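Local coordinates for luciferase-like enzymeAMP-CoA-ligase (Zophobas atratus, PDB 4W8O), which probably activates carboxylic acid substrates with ATP as an AMP-forming CoA ligase, being a luciferase-like enzyme from a nonluminescent mealworm, at residues 340-352 with 410-422. Residues are numbered along the deposited sequence; the frame is centred on the assembly and turned at random.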
ATOM      1  N   HIS A 340     -11.718 -17.276  17.176  1.00 75.47           N
ATOM      2  CA  HIS A 340     -12.608 -18.426  17.011  1.00 76.07           C
ATOM      3  C   HIS A 340     -13.031 -18.634  15.555  1.00 72.58           C
ATOM      4  O   HIS A 340     -12.942 -19.746  15.043  1.00 72.21           O
ATOM      5  CB  HIS A 340     -13.847 -18.281  17.915  1.00 80.09           C
ATOM      6  CG  HIS A 340     -14.076 -16.883  18.409  1.00 83.29           C
ATOM      7  ND1 HIS A 340     -13.708 -16.472  19.674  1.00 88.61           N
ATOM      8  CD2 HIS A 340     -14.603 -15.794  17.800  1.00 82.93           C
ATOM      9  CE1 HIS A 340     -14.017 -15.197  19.829  1.00 90.92           C
ATOM     10  NE2 HIS A 340     -14.559 -14.762  18.705  1.00 88.11           N
ATOM     11  N   LEU A 341     -13.473 -17.564  14.895  1.00 71.22           N
ATOM     12  CA  LEU A 341     -13.955 -17.650  13.507  1.00 70.32           C
ATOM     13  C   LEU A 341     -12.834 -17.920  12.497  1.00 69.63           C
ATOM     14  O   LEU A 341     -13.075 -18.493  11.432  1.00 69.80           O
ATOM     15  CB  LEU A 341     -14.700 -16.371  13.099  1.00 69.88           C
ATOM     16  CG  LEU A 341     -15.886 -15.918  13.958  1.00 72.51           C
ATOM     17  CD1 LEU A 341     -16.692 -14.858  13.217  1.00 72.90           C
ATOM     18  CD2 LEU A 341     -16.768 -17.092  14.354  1.00 74.42           C
ATOM     19  N   ILE A 342     -11.614 -17.514  12.839  1.00 69.08           N
ATOM     20  CA  ILE A 342     -10.452 -17.723  11.976  1.00 69.21           C
ATOM     21  C   ILE A 342     -10.168 -19.220  11.730  1.00 71.89           C
ATOM     22  O   ILE A 342      -9.568 -19.578  10.711  1.00 72.69           O
ATOM     23  CB  ILE A 342      -9.222 -16.968  12.543  1.00 69.56           C
ATOM     24  CG1 ILE A 342      -9.420 -15.459  12.347  1.00 69.03           C
ATOM     25  CG2 ILE A 342      -7.929 -17.404  11.868  1.00 71.87           C
ATOM     26  CD1 ILE A 342      -8.574 -14.588  13.249  1.00 71.55           C
ATOM     27  N   ASP A 343     -10.630 -20.084  12.637  1.00 73.91           N
ATOM     28  CA  ASP A 343     -10.482 -21.541  12.487  1.00 77.24           C
ATOM     29  C   ASP A 343     -11.787 -22.238  12.076  1.00 78.71           C
ATOM     30  O   ASP A 343     -11.912 -23.450  12.235  1.00 81.71           O
ATOM     31  CB  ASP A 343      -9.989 -22.152  13.801  1.00 78.45           C
ATOM     32  CG  ASP A 343      -8.988 -21.270  14.516  1.00 78.43           C
ATOM     33  OD1 ASP A 343      -7.950 -20.933  13.911  1.00 79.82           O
ATOM     34  OD2 ASP A 343      -9.247 -20.909  15.683  1.00 78.52           O
ATOM     35  N   THR A 344     -12.742 -21.483  11.533  1.00 77.71           N
ATOM     36  CA  THR A 344     -14.087 -22.001  11.271  1.00 80.34           C
ATOM     37  C   THR A 344     -14.632 -21.582   9.911  1.00 81.34           C
ATOM     38  O   THR A 344     -15.006 -22.432   9.101  1.00 86.12           O
ATOM     39  CB  THR A 344     -15.089 -21.515  12.347  1.00 80.31           C
ATOM     40  OG1 THR A 344     -14.601 -21.850  13.653  1.00 80.11           O
ATOM     41  CG2 THR A 344     -16.472 -22.144  12.143  1.00 83.95           C
ATOM     42  N   LYS A 345     -14.674 -20.273   9.671  1.00 78.03           N
ATOM     43  CA  LYS A 345     -15.433 -19.699   8.560  1.00 79.05           C
ATOM     44  C   LYS A 345     -14.566 -19.393   7.329  1.00 81.23           C
ATOM     45  O   LYS A 345     -14.424 -18.237   6.916  1.00 81.79           O
ATOM     46  CB  LYS A 345     -16.167 -18.438   9.054  1.00 75.98           C
ATOM     47  CG  LYS A 345     -17.547 -18.237   8.446  1.00 77.63           C
ATOM     48  CD  LYS A 345     -18.538 -17.693   9.465  1.00 77.80           C
ATOM     49  CE  LYS A 345     -19.748 -18.604   9.583  1.00 82.43           C
ATOM     50  NZ  LYS A 345     -20.765 -18.059  10.517  1.00 84.30           N
ATOM     51  N   VAL A 346     -13.997 -20.443   6.740  1.00 68.26           N
ATOM     52  CA  VAL A 346     -13.280 -20.328   5.465  1.00 65.07           C
ATOM     53  C   VAL A 346     -14.346 -20.591   4.380  1.00 64.30           C
ATOM     54  O   VAL A 346     -15.311 -21.291   4.666  1.00 66.86           O
ATOM     55  CB  VAL A 346     -12.117 -21.349   5.382  1.00 68.44           C
ATOM     56  CG1 VAL A 346     -11.196 -21.051   4.205  1.00 67.62           C
ATOM     57  CG2 VAL A 346     -11.316 -21.364   6.683  1.00 70.89           C
ATOM     58  N   GLY A 347     -14.242 -20.025   3.172  1.00 60.09           N
ATOM     59  CA  GLY A 347     -13.247 -19.033   2.784  1.00 55.97           C
ATOM     60  C   GLY A 347     -13.910 -17.688   2.579  1.00 53.70           C
ATOM     61  O   GLY A 347     -14.298 -17.334   1.466  1.00 54.40           O
ATOM     62  N   SER A 348     -14.055 -16.952   3.673  1.00 50.96           N
ATOM     63  CA  SER A 348     -14.596 -15.597   3.639  1.00 50.22           C
ATOM     64  C   SER A 348     -13.436 -14.606   3.585  1.00 48.14           C
ATOM     65  O   SER A 348     -12.288 -14.989   3.771  1.00 48.82           O
ATOM     66  CB  SER A 348     -15.438 -15.339   4.891  1.00 49.41           C
ATOM     67  OG  SER A 348     -14.616 -15.199   6.038  1.00 47.60           O
ATOM     68  N   CYS A 349     -13.759 -13.339   3.343  1.00 48.58           N
ATOM     69  CA  CYS A 349     -12.791 -12.237   3.369  1.00 49.04           C
ATOM     70  C   CYS A 349     -12.684 -11.591   4.758  1.00 45.84           C
ATOM     71  O   CYS A 349     -12.037 -10.552   4.916  1.00 45.85           O
ATOM     72  CB  CYS A 349     -13.206 -11.164   2.364  1.00 53.32           C
ATOM     73  SG  CYS A 349     -13.275 -11.747   0.664  1.00 63.17           S
ATOM     74  N   GLY A 350     -13.316 -12.205   5.757  1.00 42.06           N
ATOM     75  CA  GLY A 350     -13.312 -11.688   7.117  1.00 41.84           C
ATOM     76  C   GLY A 350     -14.532 -10.827   7.360  1.00 40.70           C
ATOM     77  O   GLY A 350     -15.533 -10.930   6.649  1.00 41.28           O
ATOM     78  N   LYS A 351     -14.433  -9.972   8.371  1.00 40.24           N
ATOM     79  CA  LYS A 351     -15.487  -9.025   8.711  1.00 39.68           C
ATOM     80  C   LYS A 351     -15.033  -7.606   8.392  1.00 39.06           C
ATOM     81  O   LYS A 351     -13.831  -7.340   8.311  1.00 38.80           O
ATOM     82  CB  LYS A 351     -15.827  -9.142  10.194  1.00 41.26           C
ATOM     83  CG  LYS A 351     -16.170 -10.562  10.635  1.00 43.42           C
ATOM     84  CD  LYS A 351     -16.509 -10.632  12.111  1.00 46.93           C
ATOM     85  CE  LYS A 351     -17.779  -9.864  12.431  1.00 48.78           C
ATOM     86  NZ  LYS A 351     -18.290 -10.209  13.784  1.00 53.81           N
ATOM     87  N   VAL A 352     -16.004  -6.703   8.248  1.00 38.67           N
ATOM     88  CA  VAL A 352     -15.754  -5.309   7.854  1.00 39.13           C
ATOM     89  C   VAL A 352     -14.732  -4.637   8.766  1.00 36.95           C
ATOM     90  O   VAL A 352     -14.719  -4.866   9.969  1.00 35.04           O
ATOM     91  CB  VAL A 352     -17.053  -4.475   7.840  1.00 42.08           C
ATOM     92  CG1 VAL A 352     -16.764  -3.036   7.442  1.00 45.05           C
ATOM     93  CG2 VAL A 352     -18.064  -5.074   6.869  1.00 45.75           C
ATOM     94  N   TYR A 410     -21.796 -11.473  -1.025  1.00 40.26           N
ATOM     95  CA  TYR A 410     -22.841 -11.553  -0.008  1.00 41.40           C
ATOM     96  C   TYR A 410     -22.160 -11.682   1.358  1.00 41.60           C
ATOM     97  O   TYR A 410     -20.948 -11.926   1.419  1.00 41.04           O
ATOM     98  CB  TYR A 410     -23.740 -12.779  -0.253  1.00 42.64           C
ATOM     99  CG  TYR A 410     -23.013 -14.092  -0.093  1.00 42.74           C
ATOM    100  CD1 TYR A 410     -22.369 -14.687  -1.175  1.00 43.09           C
ATOM    101  CD2 TYR A 410     -22.939 -14.730   1.147  1.00 43.51           C
ATOM    102  CE1 TYR A 410     -21.685 -15.886  -1.035  1.00 43.25           C
ATOM    103  CE2 TYR A 410     -22.257 -15.932   1.296  1.00 43.82           C
ATOM    104  CZ  TYR A 410     -21.630 -16.501   0.199  1.00 43.69           C
ATOM    105  OH  TYR A 410     -20.952 -17.689   0.327  1.00 44.32           O
ATOM    106  N   TYR A 411     -22.938 -11.546   2.436  1.00 42.52           N
ATOM    107  CA  TYR A 411     -22.427 -11.764   3.803  1.00 43.22           C
ATOM    108  C   TYR A 411     -23.257 -12.784   4.595  1.00 45.28           C
ATOM    109  O   TYR A 411     -24.390 -13.097   4.237  1.00 44.86           O
ATOM    110  CB  TYR A 411     -22.341 -10.448   4.590  1.00 42.95           C
ATOM    111  CG  TYR A 411     -23.668  -9.757   4.805  1.00 43.61           C
ATOM    112  CD1 TYR A 411     -24.197  -8.918   3.837  1.00 42.78           C
ATOM    113  CD2 TYR A 411     -24.396  -9.944   5.982  1.00 45.13           C
ATOM    114  CE1 TYR A 411     -25.408  -8.283   4.022  1.00 43.51           C
ATOM    115  CE2 TYR A 411     -25.615  -9.312   6.179  1.00 45.57           C
ATOM    116  CZ  TYR A 411     -26.115  -8.484   5.191  1.00 45.11           C
ATOM    117  OH  TYR A 411     -27.317  -7.850   5.364  1.00 46.09           O
ATOM    118  N   ASP A 412     -22.657 -13.272   5.678  1.00 47.12           N
ATOM    119  CA  ASP A 412     -23.262 -14.247   6.596  1.00 50.11           C
ATOM    120  C   ASP A 412     -24.266 -13.645   7.564  1.00 50.82           C
ATOM    121  O   ASP A 412     -24.384 -12.436   7.675  1.00 49.37           O
ATOM    122  CB  ASP A 412     -22.163 -14.887   7.465  1.00 51.07           C
ATOM    123  CG  ASP A 412     -21.540 -16.072   6.827  1.00 51.99           C
ATOM    124  OD1 ASP A 412     -22.003 -16.457   5.744  1.00 54.49           O
ATOM    125  OD2 ASP A 412     -20.587 -16.627   7.404  1.00 53.99           O
ATOM    126  N   ASP A 413     -24.954 -14.522   8.295  1.00 52.84           N
ATOM    127  CA  ASP A 413     -25.699 -14.132   9.495  1.00 54.84           C
ATOM    128  C   ASP A 413     -24.751 -13.557  10.551  1.00 54.80           C
ATOM    129  O   ASP A 413     -25.130 -12.661  11.290  1.00 55.70           O
ATOM    130  CB  ASP A 413     -26.455 -15.337  10.086  1.00 57.28           C
ATOM    131  CG  ASP A 413     -27.665 -15.742   9.257  1.00 58.42           C
ATOM    132  OD1 ASP A 413     -28.231 -14.893   8.536  1.00 58.76           O
ATOM    133  OD2 ASP A 413     -28.065 -16.919   9.342  1.00 61.41           O
ATOM    134  N   ASP A 414     -23.523 -14.079  10.611  1.00 54.95           N
ATOM    135  CA  ASP A 414     -22.459 -13.525  11.468  1.00 55.50           C
ATOM    136  C   ASP A 414     -21.651 -12.376  10.840  1.00 52.95           C
ATOM    137  O   ASP A 414     -20.625 -11.971  11.384  1.00 51.89           O
ATOM    138  CB  ASP A 414     -21.494 -14.638  11.879  1.00 56.99           C
ATOM    139  CG  ASP A 414     -22.191 -15.767  12.595  1.00 60.14           C
ATOM    140  OD1 ASP A 414     -23.095 -15.485  13.403  1.00 61.63           O
ATOM    141  OD2 ASP A 414     -21.843 -16.939  12.345  1.00 61.76           O
ATOM    142  N   GLY A 415     -22.101 -11.855   9.703  1.00 51.37           N
ATOM    143  CA  GLY A 415     -21.457 -10.701   9.079  1.00 50.47           C
ATOM    144  C   GLY A 415     -20.135 -10.961   8.361  1.00 49.77           C
ATOM    145  O   GLY A 415     -19.443 -10.010   7.980  1.00 48.04           O
ATOM    146  N   CYS A 416     -19.765 -12.231   8.189  1.00 49.96           N
ATOM    147  CA  CYS A 416     -18.600 -12.591   7.371  1.00 49.80           C
ATOM    148  C   CYS A 416     -18.865 -12.307   5.889  1.00 48.52           C
ATOM    149  O   CYS A 416     -19.942 -12.619   5.379  1.00 47.97           O
ATOM    150  CB  CYS A 416     -18.238 -14.060   7.572  1.00 51.11           C
ATOM    151  SG  CYS A 416     -17.559 -14.394   9.208  1.00 53.51           S
ATOM    152  N   VAL A 417     -17.883 -11.709   5.214  1.00 47.15           N
ATOM    153  CA  VAL A 417     -18.041 -11.253   3.835  1.00 46.38           C
ATOM    154  C   VAL A 417     -17.465 -12.269   2.834  1.00 46.73           C
ATOM    155  O   VAL A 417     -16.430 -12.890   3.088  1.00 45.84           O
ATOM    156  CB  VAL A 417     -17.356  -9.881   3.642  1.00 46.08           C
ATOM    157  CG1 VAL A 417     -17.504  -9.389   2.209  1.00 45.63           C
ATOM    158  CG2 VAL A 417     -17.931  -8.859   4.619  1.00 45.99           C
ATOM    159  N   TYR A 418     -18.144 -12.425   1.699  1.00 46.71           N
ATOM    160  CA  TYR A 418     -17.706 -13.327   0.624  1.00 47.69           C
ATOM    161  C   TYR A 418     -17.799 -12.596  -0.704  1.00 47.33           C
ATOM    162  O   TYR A 418     -18.868 -12.107  -1.070  1.00 46.76           O
ATOM    163  CB  TYR A 418     -18.588 -14.580   0.564  1.00 49.18           C
ATOM    164  CG  TYR A 418     -18.487 -15.465   1.783  1.00 50.26           C
ATOM    165  CD1 TYR A 418     -19.267 -15.222   2.911  1.00 50.22           C
ATOM    166  CD2 TYR A 418     -17.614 -16.550   1.808  1.00 51.31           C
ATOM    167  CE1 TYR A 418     -19.171 -16.031   4.031  1.00 51.02           C
ATOM    168  CE2 TYR A 418     -17.514 -17.364   2.922  1.00 51.78           C
ATOM    169  CZ  TYR A 418     -18.295 -17.100   4.030  1.00 51.87           C
ATOM    170  OH  TYR A 418     -18.187 -17.904   5.141  1.00 52.94           O
ATOM    171  N   VAL A 419     -16.674 -12.515  -1.410  1.00 48.02           N
ATOM    172  CA  VAL A 419     -16.618 -11.912  -2.742  1.00 47.75           C
ATOM    173  C   VAL A 419     -16.566 -13.052  -3.737  1.00 48.88           C
ATOM    174  O   VAL A 419     -15.764 -13.973  -3.580  1.00 50.29           O
ATOM    175  CB  VAL A 419     -15.368 -11.018  -2.911  1.00 47.09           C
ATOM    176  CG1 VAL A 419     -15.306 -10.430  -4.319  1.00 46.77           C
ATOM    177  CG2 VAL A 419     -15.359  -9.913  -1.862  1.00 46.45           C
ATOM    178  N   ILE A 420     -17.418 -13.002  -4.754  1.00 49.40           N
ATOM    179  CA  ILE A 420     -17.520 -14.123  -5.685  1.00 51.81           C
ATOM    180  C   ILE A 420     -17.083 -13.803  -7.118  1.00 52.57           C
ATOM    181  O   ILE A 420     -16.488 -14.656  -7.771  1.00 54.46           O
ATOM    182  CB  ILE A 420     -18.920 -14.795  -5.628  1.00 53.27           C
ATOM    183  CG1 ILE A 420     -20.036 -13.855  -6.088  1.00 53.33           C
ATOM    184  CG2 ILE A 420     -19.208 -15.274  -4.209  1.00 53.20           C
ATOM    185  CD1 ILE A 420     -21.433 -14.439  -5.945  1.00 55.44           C
ATOM    186  N   GLU A 421     -17.353 -12.598  -7.610  1.00 51.77           N
ATOM    187  CA  GLU A 421     -16.960 -12.238  -8.980  1.00 53.61           C
ATOM    188  C   GLU A 421     -16.993 -10.738  -9.220  1.00 51.52           C
ATOM    189  O   GLU A 421     -17.565  -9.989  -8.433  1.00 49.40           O
ATOM    190  CB  GLU A 421     -17.873 -12.922 -10.010  1.00 56.36           C
ATOM    191  CG  GLU A 421     -19.301 -12.388 -10.045  1.00 57.45           C
ATOM    192  CD  GLU A 421     -20.143 -13.046 -11.122  1.00 61.08           C
ATOM    193  OE1 GLU A 421     -20.136 -14.292 -11.197  1.00 63.48           O
ATOM    194  OE2 GLU A 421     -20.812 -12.321 -11.891  1.00 62.61           O
ATOM    195  N   ARG A 422     -16.393 -10.318 -10.327  1.00 61.30           N
ATOM    196  CA  ARG A 422     -16.425  -8.925 -10.748  1.00 60.61           C
ATOM    197  C   ARG A 422     -17.538  -8.697 -11.754  1.00 61.49           C
ATOM    198  O   ARG A 422     -17.842  -9.566 -12.573  1.00 64.69           O
ATOM    199  CB  ARG A 422     -15.093  -8.517 -11.376  1.00 60.18           C
ATOM    200  CG  ARG A 422     -13.925  -8.520 -10.405  1.00 61.67           C
ATOM    201  CD  ARG A 422     -12.864  -7.511 -10.811  1.00 62.28           C
ATOM    202  NE  ARG A 422     -13.389  -6.145 -10.875  1.00 61.10           N
ATOM    203  CZ  ARG A 422     -13.613  -5.353  -9.823  1.00 63.11           C
ATOM    204  NH1 ARG A 422     -13.367  -5.761  -8.583  1.00 65.33           N
ATOM    205  NH2 ARG A 422     -14.088  -4.128 -10.013  1.00 62.66           N
TER
HETATM  206  O   HOH W   1     -18.756  -7.587   9.062  1.00 38.58           O
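Two nearly straight backbone bonds join Cys349 and Gly350 to Val417: Cys349 N donates to Val417 O (2.7 Å), and Val417 N returns a bond to Gly350 O (2.9 Å). Gly350 has a positive phi (94°) at which a side chain would jam against the preceding carbonyl, hence glycine. A water bridges Val352 N and Gly415 O. Next to Cys349, Ser348 lays CB over one face of the Tyr418 ring, 3.7 Å from its centroid, a CH-pi contact, while Tyr410 OH lies over the opposite face. Ser348 OG sits between the backbone N and the carbonyl carbon (chi1 72°), from where it accepts from Gly350 N, which makes an ST turn, and donates to Lys345 O. Lys345, bent at chi2 and chi3, passes CG 3.4 Å from Tyr418 OH and CD 3.5 Å from Cys416 SG; its amine, less surely placed, probably forms a salt-bridge network with Asp412 and Asp414. Replacing Tyr418 by alanine removes ring and hydroxyl, which would probably leave a gap beside Ser348 CB and Lys345 CG. The small Cys349 thiol packs against the Val419 CG2 methyl. The contact ties the loop before strand 351-352 to edge strand 417-422 of the five-stranded antiparallel sheet, joining two sheets of this ANL-family adenylating fold.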